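Long-range contacts in DUF1116 domain-containing protein (Enterococcus faecalis, PDB 3CLQ), which is of unknown function but belongs to the AllG family and may be related to a subunit of oxamate carbamoyltransferase: residues 35-46 and 110-118; 62-70 and 82-93. One frame throughout, in Å; residues are numbered along the deposited sequence.

Contact 1: residues 35-46 and 110-118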
loop_
_atom_site.group_PDB
_atom_site.type_symbol
_atom_site.label_atom_id
_atom_site.label_comp_id
_atom_site.label_asym_id
_atom_site.label_seq_id
_atom_site.Cartn_x
_atom_site.Cartn_y
_atom_site.Cartn_z
ATOM N N ILE B 35 30.535 -6.369 -9.950
ATOM C CA ILE B 35 31.780 -7.111 -10.077
ATOM C C ILE B 35 32.243 -7.795 -8.788
ATOM O O ILE B 35 32.947 -8.804 -8.845
ATOM C CB ILE B 35 32.901 -6.210 -10.615
ATOM C CG1 ILE B 35 33.842 -6.990 -11.575
ATOM C CG2 ILE B 35 33.591 -5.479 -9.465
ATOM C CD1 ILE B 35 34.934 -7.837 -10.925
ATOM N N ASN B 36 31.851 -7.258 -7.631
ATOM C CA ASN B 36 32.243 -7.851 -6.347
ATOM C C ASN B 36 31.473 -9.108 -5.970
ATOM O O ASN B 36 31.953 -9.888 -5.154
ATOM C CB ASN B 36 32.089 -6.862 -5.187
ATOM C CG ASN B 36 33.005 -5.678 -5.295
ATOM O OD1 ASN B 36 34.020 -5.725 -5.984
ATOM N ND2 ASN B 36 32.650 -4.595 -4.607
ATOM N N VAL B 37 30.272 -9.304 -6.508
ATOM C CA VAL B 37 29.434 -10.371 -5.966
ATOM C C VAL B 37 28.804 -11.334 -6.968
ATOM O O VAL B 37 28.377 -12.422 -6.592
ATOM C CB VAL B 37 28.343 -9.802 -5.047
ATOM C CG1 VAL B 37 28.971 -9.024 -3.910
ATOM C CG2 VAL B 37 27.396 -8.923 -5.830
HETATM N N MSE B 38 28.745 -10.952 -8.235
HETATM C CA MSE B 38 28.080 -11.781 -9.245
HETATM C C MSE B 38 28.997 -12.863 -9.803
HETATM O O MSE B 38 30.208 -12.691 -9.803
HETATM C CB MSE B 38 27.536 -10.904 -10.365
HETATM C CG MSE B 38 26.544 -9.866 -9.846
HETATM SE SE MSE B 38 25.272 -9.283 -11.216
HETATM C CE MSE B 38 25.498 -10.776 -12.449
ATOM N N PRO B 39 28.408 -13.978 -10.295
ATOM C CA PRO B 39 29.174 -15.092 -10.878
ATOM C C PRO B 39 29.776 -14.727 -12.237
ATOM O O PRO B 39 29.116 -14.063 -13.037
ATOM C CB PRO B 39 28.120 -16.203 -11.066
ATOM C CG PRO B 39 26.850 -15.706 -10.466
ATOM C CD PRO B 39 26.953 -14.219 -10.355
ATOM N N ASP B 40 31.017 -15.160 -12.473
ATOM C CA ASP B 40 31.723 -14.993 -13.756
ATOM C C ASP B 40 31.714 -13.564 -14.287
ATOM O O ASP B 40 31.473 -13.332 -15.460
ATOM C CB ASP B 40 31.158 -15.939 -14.824
ATOM C CG ASP B 40 30.813 -17.305 -14.270
ATOM O OD1 ASP B 40 29.594 -17.618 -14.161
ATOM O OD2 ASP B 40 31.758 -18.055 -13.936
HETATM N N MSE B 41 31.978 -12.604 -13.420
HETATM C CA MSE B 41 32.120 -11.228 -13.857
HETATM C C MSE B 41 33.576 -10.885 -14.208
HETATM O O MSE B 41 34.515 -11.342 -13.560
HETATM C CB MSE B 41 31.641 -10.296 -12.753
HETATM C CG MSE B 41 31.160 -8.960 -13.253
HETATM SE SE MSE B 41 29.417 -9.133 -14.092
HETATM C CE MSE B 41 29.002 -7.241 -14.388
ATOM N N THR B 42 33.765 -10.072 -15.233
ATOM C CA THR B 42 35.067 -9.482 -15.470
ATOM C C THR B 42 34.824 -8.002 -15.731
ATOM O O THR B 42 33.678 -7.592 -15.926
ATOM C CB THR B 42 35.780 -10.141 -16.658
ATOM O OG1 THR B 42 35.200 -9.672 -17.877
ATOM C CG2 THR B 42 35.655 -11.658 -16.583
ATOM N N GLU B 43 35.883 -7.196 -15.741
ATOM C CA GLU B 43 35.702 -5.750 -15.873
ATOM C C GLU B 43 35.270 -5.332 -17.275
ATOM O O GLU B 43 34.827 -4.206 -17.490
ATOM C CB GLU B 43 36.960 -4.991 -15.452
ATOM C CG GLU B 43 36.654 -3.544 -15.044
ATOM C CD GLU B 43 37.645 -2.985 -14.028
ATOM O OE1 GLU B 43 38.874 -2.965 -14.321
ATOM O OE2 GLU B 43 37.178 -2.562 -12.937
ATOM N N THR B 44 35.406 -6.251 -18.222
ATOM C CA THR B 44 35.050 -5.991 -19.606
ATOM C C THR B 44 33.804 -6.803 -19.969
ATOM O O THR B 44 33.621 -7.210 -21.117
ATOM C CB THR B 44 36.226 -6.326 -20.566
ATOM O OG1 THR B 44 36.425 -7.742 -20.628
ATOM C CG2 THR B 44 37.516 -5.668 -20.086
ATOM N N THR B 45 32.948 -7.037 -18.985
ATOM C CA THR B 45 31.784 -7.874 -19.186
ATOM C C THR B 45 30.569 -7.010 -18.991
ATOM O O THR B 45 30.472 -6.334 -17.973
ATOM C CB THR B 45 31.712 -8.984 -18.120
ATOM O OG1 THR B 45 32.415 -10.141 -18.570
ATOM C CG2 THR B 45 30.287 -9.383 -17.866
ATOM N N ILE B 46 29.642 -6.990 -19.942
ATOM C CA ILE B 46 28.389 -6.310 -19.640
ATOM C C ILE B 46 27.127 -7.081 -20.009
ATOM O O ILE B 46 27.071 -7.769 -21.038
ATOM C CB ILE B 46 28.355 -4.810 -20.050
ATOM C CG1 ILE B 46 27.880 -4.609 -21.463
ATOM C CG2 ILE B 46 29.709 -4.129 -19.845
ATOM C CD1 ILE B 46 27.999 -3.161 -21.837
ATOM N N SER B 110 26.619 -3.262 -15.627
ATOM C CA SER B 110 28.055 -3.285 -15.788
ATOM C C SER B 110 28.724 -3.365 -14.437
ATOM O O SER B 110 28.129 -2.978 -13.453
ATOM C CB SER B 110 28.505 -2.027 -16.515
ATOM O OG SER B 110 28.613 -0.935 -15.624
ATOM N N PRO B 111 29.971 -3.849 -14.386
ATOM C CA PRO B 111 30.688 -4.152 -13.147
ATOM C C PRO B 111 30.498 -3.167 -11.998
ATOM O O PRO B 111 30.429 -3.604 -10.842
ATOM C CB PRO B 111 32.135 -4.155 -13.586
ATOM C CG PRO B 111 32.077 -4.652 -14.980
ATOM C CD PRO B 111 30.796 -4.144 -15.570
ATOM N N ASN B 112 30.404 -1.867 -12.291
ATOM C CA ASN B 112 30.313 -0.853 -11.219
ATOM C C ASN B 112 28.921 -0.331 -10.844
ATOM O O ASN B 112 28.791 0.579 -10.019
ATOM C CB ASN B 112 31.274 0.296 -11.480
ATOM C CG ASN B 112 32.696 -0.143 -11.385
ATOM O OD1 ASN B 112 33.168 -0.500 -10.307
ATOM N ND2 ASN B 112 33.387 -0.159 -12.511
HETATM N N MSE B 113 27.883 -0.908 -11.434
HETATM C CA MSE B 113 26.545 -0.644 -10.950
HETATM C C MSE B 113 26.319 -1.451 -9.689
HETATM O O MSE B 113 26.886 -2.533 -9.537
HETATM C CB MSE B 113 25.510 -0.999 -12.001
HETATM C CG MSE B 113 25.537 -0.031 -13.138
HETATM SE SE MSE B 113 24.472 -0.629 -14.644
HETATM C CE MSE B 113 25.709 -0.074 -16.039
ATOM N N TYR B 114 25.508 -0.915 -8.781
ATOM C CA TYR B 114 25.142 -1.650 -7.587
ATOM C C TYR B 114 23.973 -2.560 -7.901
ATOM O O TYR B 114 23.107 -2.195 -8.694
ATOM C CB TYR B 114 24.803 -0.688 -6.457
ATOM C CG TYR B 114 26.006 -0.376 -5.641
ATOM C CD1 TYR B 114 26.955 0.540 -6.095
ATOM C CD2 TYR B 114 26.238 -1.032 -4.442
ATOM C CE1 TYR B 114 28.117 0.806 -5.350
ATOM C CE2 TYR B 114 27.379 -0.769 -3.688
ATOM C CZ TYR B 114 28.314 0.144 -4.154
ATOM O OH TYR B 114 29.440 0.396 -3.425
ATOM N N VAL B 115 23.972 -3.749 -7.300
ATOM C CA VAL B 115 22.867 -4.707 -7.446
ATOM C C VAL B 115 22.310 -5.143 -6.084
ATOM O O VAL B 115 23.044 -5.122 -5.103
ATOM C CB VAL B 115 23.295 -5.970 -8.258
ATOM C CG1 VAL B 115 23.471 -5.634 -9.722
ATOM C CG2 VAL B 115 24.579 -6.598 -7.692
ATOM N N HIS B 116 21.015 -5.503 -6.030
ATOM C CA HIS B 116 20.414 -6.192 -4.862
ATOM C C HIS B 116 21.057 -7.559 -4.726
ATOM O O HIS B 116 21.228 -8.253 -5.718
ATOM C CB HIS B 116 18.923 -6.500 -5.065
ATOM C CG HIS B 116 18.070 -5.313 -5.354
ATOM N ND1 HIS B 116 18.234 -4.531 -6.477
ATOM C CD2 HIS B 116 16.989 -4.821 -4.708
ATOM C CE1 HIS B 116 17.318 -3.576 -6.479
ATOM N NE2 HIS B 116 16.551 -3.731 -5.418
ATOM N N ILE B 117 21.384 -7.978 -3.518
ATOM C CA ILE B 117 21.797 -9.353 -3.351
ATOM C C ILE B 117 20.690 -10.074 -2.608
ATOM O O ILE B 117 20.431 -9.771 -1.438
ATOM C CB ILE B 117 23.056 -9.463 -2.534
ATOM C CG1 ILE B 117 24.080 -8.445 -3.009
ATOM C CG2 ILE B 117 23.607 -10.850 -2.654
ATOM C CD1 ILE B 117 24.976 -7.947 -1.893
ATOM N N ILE B 118 20.055 -11.022 -3.287
ATOM C CA ILE B 118 18.859 -11.683 -2.796
ATOM C C ILE B 118 19.146 -13.166 -2.676
ATOM O O ILE B 118 19.572 -13.785 -3.634
ATOM C CB ILE B 118 17.678 -11.471 -3.783
ATOM C CG1 ILE B 118 17.254 -10.008 -3.816
ATOM C CG2 ILE B 118 16.475 -12.307 -3.401
ATOM C CD1 ILE B 118 16.364 -9.703 -4.978
#
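Pro111 sits at the centre of this contact, its ring packed among backbone and side-chain atoms of residues 35-46. CB of Pro111 packs against CB of Ile35 at 3.7 Å. CG and CD of Pro111 lie against the carbonyl oxygens of Thr42, Glu43 and Thr45 in plain van der Waals contact, the shortest approach being 3.3 Å from Pro111 CD to Thr45 O. The methyl CE of Met41, a selenomethionine, lies 3.5 Å from Pro111 N; its chain starts with CG anti to the backbone N (chi1 -154°) and then bends at chi2, which brings the methyl to the start of the proline. Having no N-H of its own, Pro111 accepts such an apolar neighbour there without loss. Its carbonyl supplies the one hydrogen bond between the segments: Ile35 N to Pro111 O, 2.9 Å and nearly straight at 171°, received in the carbonyl plane on a lone pair. The contact thus joins the turn before strand 114-120 to the short helical turn that follows strand 26-33, its antiparallel neighbour in a four-stranded sheet. On strand 114-120, CG2 of Val115 meets CG2 of Val37 at 4.1 Å, the two branched side chains running antiparallel past one another, while SE of Met38 rests on CG1 of Val115. Phe128 of strand 126-130 extends this apolar patch. Two type I turns set the proline in place: Ser110 to Met113, with Pro111 as its second residue, and Thr42 to Thr45, whose end hydroxyls are bonded to each other. Outside these, Lys33 and Glu73 hold the side-chain amide of Asn112.

Contact 2: residues 62-70 and 82-93; sequences MKGAVQGAL and ADRVARSGAITF
Leu70 and Ile91 meet tip to tip, CD2 of the leucine lying 3.7 Å from CD1 of the isoleucine. Further apolar packing runs along the same helix face. CD2 of Leu70 also touches CB of Ala86, and CB of Leu70 lies near CB of Ala82. One turn earlier, CG1 of Val66 approaches CE1 of Phe93 at 3.9 Å, the two side chains set nearly perpendicular. The Phe93 ring has CG2 of Ile91 over one face, 3.5 Å above its plane and displaced toward the edge of the ring. The small methyls of Ala82 and Ala86 let the larger Leu70 and Gln67 side chains lie against helix 82-87. Helices 60-73 and 79-87, consecutive in the chain, pack almost at right angles (101° between segments 62-70 and 82-87, axes 9.1 Å apart), and helix 79-87 passes through the loop 88-91 into strand 92-95. Polar contacts gather at the outer edge. Gln67, extended beyond CG, lays its CG on CB of Ala82 and runs alongside Asp83, amide and carboxylate planes 42° apart. NE2 of Gln67 is 3.4 Å from Asp83 CB, but its hydrogen bond goes to the hydroxyl of Tyr55, which appears also to engage Asp83 OD1, whose position is less certain.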
loop_
_atom_site.group_PDB
_atom_site.type_symbol
_atom_site.label_atom_id
_atom_site.label_comp_id
_atom_site.label_asym_id
_atom_site.label_seq_id
_atom_site.Cartn_x
_atom_site.Cartn_y
_atom_site.Cartn_z
HETATM N N MSE B 62 18.730 -0.453 -26.779
HETATM C CA MSE B 62 19.702 -1.246 -26.028
HETATM C C MSE B 62 21.148 -0.931 -26.411
HETATM O O MSE B 62 22.045 -1.002 -25.565
HETATM C CB MSE B 62 19.435 -2.737 -26.190
HETATM C CG MSE B 62 20.291 -3.593 -25.271
HETATM SE SE MSE B 62 20.015 -5.522 -25.493
HETATM C CE MSE B 62 18.338 -5.750 -24.485
ATOM N N LYS B 63 21.385 -0.596 -27.677
ATOM C CA LYS B 63 22.709 -0.103 -28.065
ATOM C C LYS B 63 23.040 1.179 -27.302
ATOM O O LYS B 63 24.151 1.349 -26.817
ATOM C CB LYS B 63 22.826 0.130 -29.573
ATOM C CG LYS B 63 22.878 -1.137 -30.394
ATOM C CD LYS B 63 23.644 -0.907 -31.667
ATOM C CE LYS B 63 23.679 -2.159 -32.501
ATOM N NZ LYS B 63 22.677 -2.123 -33.602
ATOM N N GLY B 64 22.074 2.078 -27.188
ATOM C CA GLY B 64 22.273 3.274 -26.393
ATOM C C GLY B 64 22.633 2.917 -24.963
ATOM O O GLY B 64 23.387 3.625 -24.301
ATOM N N ALA B 65 22.091 1.810 -24.478
ATOM C CA ALA B 65 22.371 1.367 -23.122
ATOM C C ALA B 65 23.823 0.920 -22.970
ATOM O O ALA B 65 24.538 1.429 -22.122
ATOM C CB ALA B 65 21.436 0.270 -22.725
ATOM N N VAL B 66 24.287 -0.012 -23.790
ATOM C CA VAL B 66 25.682 -0.416 -23.635
ATOM C C VAL B 66 26.627 0.785 -23.760
ATOM O O VAL B 66 27.717 0.790 -23.193
ATOM C CB VAL B 66 26.113 -1.531 -24.624
ATOM C CG1 VAL B 66 25.062 -2.647 -24.657
ATOM C CG2 VAL B 66 26.328 -0.959 -25.979
ATOM N N GLN B 67 26.199 1.808 -24.486
ATOM C CA GLN B 67 27.055 2.965 -24.735
ATOM C C GLN B 67 27.176 3.860 -23.520
ATOM O O GLN B 67 28.273 4.317 -23.182
ATOM C CB GLN B 67 26.537 3.772 -25.927
ATOM C CG GLN B 67 27.036 3.240 -27.267
ATOM C CD GLN B 67 26.161 3.682 -28.412
ATOM O OE1 GLN B 67 25.562 4.762 -28.373
ATOM N NE2 GLN B 67 26.068 2.842 -29.440
ATOM N N GLY B 68 26.038 4.112 -22.877
ATOM C CA GLY B 68 26.010 4.944 -21.690
ATOM C C GLY B 68 26.823 4.205 -20.658
ATOM O O GLY B 68 27.649 4.788 -19.961
ATOM N N ALA B 69 26.604 2.899 -20.597
ATOM C CA ALA B 69 27.256 2.056 -19.615
ATOM C C ALA B 69 28.753 2.154 -19.787
ATOM O O ALA B 69 29.486 2.412 -18.823
ATOM C CB ALA B 69 26.811 0.615 -19.778
ATOM N N LEU B 70 29.202 1.948 -21.017
ATOM C CA LEU B 70 30.617 1.962 -21.301
ATOM C C LEU B 70 31.256 3.277 -20.877
ATOM O O LEU B 70 32.339 3.288 -20.286
ATOM C CB LEU B 70 30.861 1.660 -22.780
ATOM C CG LEU B 70 31.354 0.248 -23.164
ATOM C CD1 LEU B 70 31.394 -0.754 -22.010
ATOM C CD2 LEU B 70 30.572 -0.317 -24.335
ATOM N N ALA B 82 32.109 4.963 -27.829
ATOM C CA ALA B 82 31.610 3.762 -27.164
ATOM C C ALA B 82 31.173 2.701 -28.162
ATOM O O ALA B 82 31.648 1.554 -28.124
ATOM C CB ALA B 82 30.461 4.122 -26.241
ATOM N N ASP B 83 30.256 3.103 -29.050
ATOM C CA ASP B 83 29.816 2.265 -30.156
ATOM C C ASP B 83 30.982 1.563 -30.892
ATOM O O ASP B 83 30.833 0.439 -31.385
ATOM C CB ASP B 83 28.983 3.096 -31.138
ATOM C CG ASP B 83 28.473 2.278 -32.302
ATOM O OD1 ASP B 83 28.230 1.060 -32.099
ATOM O OD2 ASP B 83 28.322 2.840 -33.421
ATOM N N ARG B 84 32.141 2.218 -30.965
ATOM C CA ARG B 84 33.294 1.573 -31.581
ATOM C C ARG B 84 33.854 0.447 -30.710
ATOM O O ARG B 84 34.136 -0.647 -31.201
ATOM C CB ARG B 84 34.384 2.592 -31.910
ATOM C CG ARG B 84 35.402 2.095 -32.917
ATOM C CD ARG B 84 36.424 3.178 -33.262
ATOM N NE ARG B 84 37.012 3.739 -32.048
ATOM C CZ ARG B 84 36.591 4.869 -31.477
ATOM N NH1 ARG B 84 37.173 5.298 -30.362
ATOM N NH2 ARG B 84 35.588 5.574 -32.021
ATOM N N VAL B 85 34.009 0.714 -29.419
ATOM C CA VAL B 85 34.539 -0.286 -28.491
ATOM C C VAL B 85 33.669 -1.546 -28.417
ATOM O O VAL B 85 34.187 -2.674 -28.397
ATOM C CB VAL B 85 34.691 0.299 -27.073
ATOM C CG1 VAL B 85 35.407 -0.688 -26.151
ATOM C CG2 VAL B 85 35.430 1.622 -27.133
ATOM N N ALA B 86 32.348 -1.350 -28.374
ATOM C CA ALA B 86 31.426 -2.483 -28.307
ATOM C C ALA B 86 31.568 -3.420 -29.514
ATOM O O ALA B 86 31.544 -4.652 -29.364
ATOM C CB ALA B 86 29.983 -1.996 -28.159
ATOM N N ARG B 87 31.735 -2.817 -30.699
ATOM C CA ARG B 87 31.890 -3.560 -31.959
ATOM C C ARG B 87 33.227 -4.299 -32.100
ATOM O O ARG B 87 33.332 -5.233 -32.903
ATOM C CB ARG B 87 31.696 -2.627 -33.162
ATOM C CG ARG B 87 30.263 -2.200 -33.393
ATOM C CD ARG B 87 30.147 -1.266 -34.580
ATOM N NE ARG B 87 28.888 -1.487 -35.283
ATOM C CZ ARG B 87 27.707 -1.024 -34.875
ATOM N NH1 ARG B 87 27.614 -0.300 -33.769
ATOM N NH2 ARG B 87 26.612 -1.284 -35.571
ATOM N N SER B 88 34.245 -3.865 -31.346
ATOM C CA SER B 88 35.547 -4.547 -31.335
ATOM C C SER B 88 35.447 -5.763 -30.425
ATOM O O SER B 88 34.571 -5.819 -29.562
ATOM C CB SER B 88 36.637 -3.618 -30.811
ATOM O OG SER B 88 36.382 -3.285 -29.456
ATOM N N GLY B 89 36.355 -6.724 -30.592
ATOM C CA GLY B 89 36.238 -7.982 -29.848
ATOM C C GLY B 89 36.412 -7.957 -28.316
ATOM O O GLY B 89 36.437 -9.028 -27.662
ATOM N N ALA B 90 36.533 -6.754 -27.742
ATOM C CA ALA B 90 36.970 -6.597 -26.341
ATOM C C ALA B 90 35.865 -6.601 -25.270
ATOM O O ALA B 90 36.090 -6.130 -24.158
ATOM C CB ALA B 90 37.828 -5.334 -26.191
ATOM N N ILE B 91 34.678 -7.112 -25.583
ATOM C CA ILE B 91 33.625 -7.170 -24.567
ATOM C C ILE B 91 32.809 -8.461 -24.634
ATOM O O ILE B 91 32.469 -8.939 -25.721
ATOM C CB ILE B 91 32.686 -5.957 -24.658
ATOM C CG1 ILE B 91 33.485 -4.659 -24.470
ATOM C CG2 ILE B 91 31.591 -6.067 -23.634
ATOM C CD1 ILE B 91 32.584 -3.429 -24.573
ATOM N N THR B 92 32.520 -9.034 -23.471
ATOM C CA THR B 92 31.663 -10.208 -23.393
ATOM C C THR B 92 30.236 -9.753 -23.064
ATOM O O THR B 92 29.965 -9.220 -21.981
ATOM C CB THR B 92 32.165 -11.218 -22.322
ATOM O OG1 THR B 92 33.473 -11.685 -22.665
ATOM C CG2 THR B 92 31.216 -12.414 -22.193
ATOM N N PHE B 93 29.336 -9.942 -24.020
ATOM C CA PHE B 93 27.946 -9.586 -23.831
ATOM C C PHE B 93 27.209 -10.848 -23.518
ATOM O O PHE B 93 27.141 -11.758 -24.345
ATOM C CB PHE B 93 27.356 -8.979 -25.096
ATOM C CG PHE B 93 27.922 -7.642 -25.434
ATOM C CD1 PHE B 93 27.362 -6.487 -24.905
ATOM C CD2 PHE B 93 29.042 -7.535 -26.269
ATOM C CE1 PHE B 93 27.889 -5.246 -25.219
ATOM C CE2 PHE B 93 29.578 -6.308 -26.579
ATOM C CZ PHE B 93 29.008 -5.160 -26.066
#

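From the N terminus, strand 26-33 leads into residues 35-46, which open the longer loop; it is closed by contact 1 only at residues 110-118. Between them lies the shorter loop of contact 2, opened by helix 60-73, the next element after strand 45-48, and closed by residues 82-93, so the two loops nest without crossing. They are joined where strands 45-48 and 92-95 pair in parallel: Ile46 N probably bonds Thr92 O at 3.0 Å, and Thr92 N probably bonds Thr44 O. From strand 92-95 the chain goes on to strand 114-120. Together the contacts tie the helix pair 60-73 and 79-87, through this small sheet, to the four-stranded antiparallel sheet.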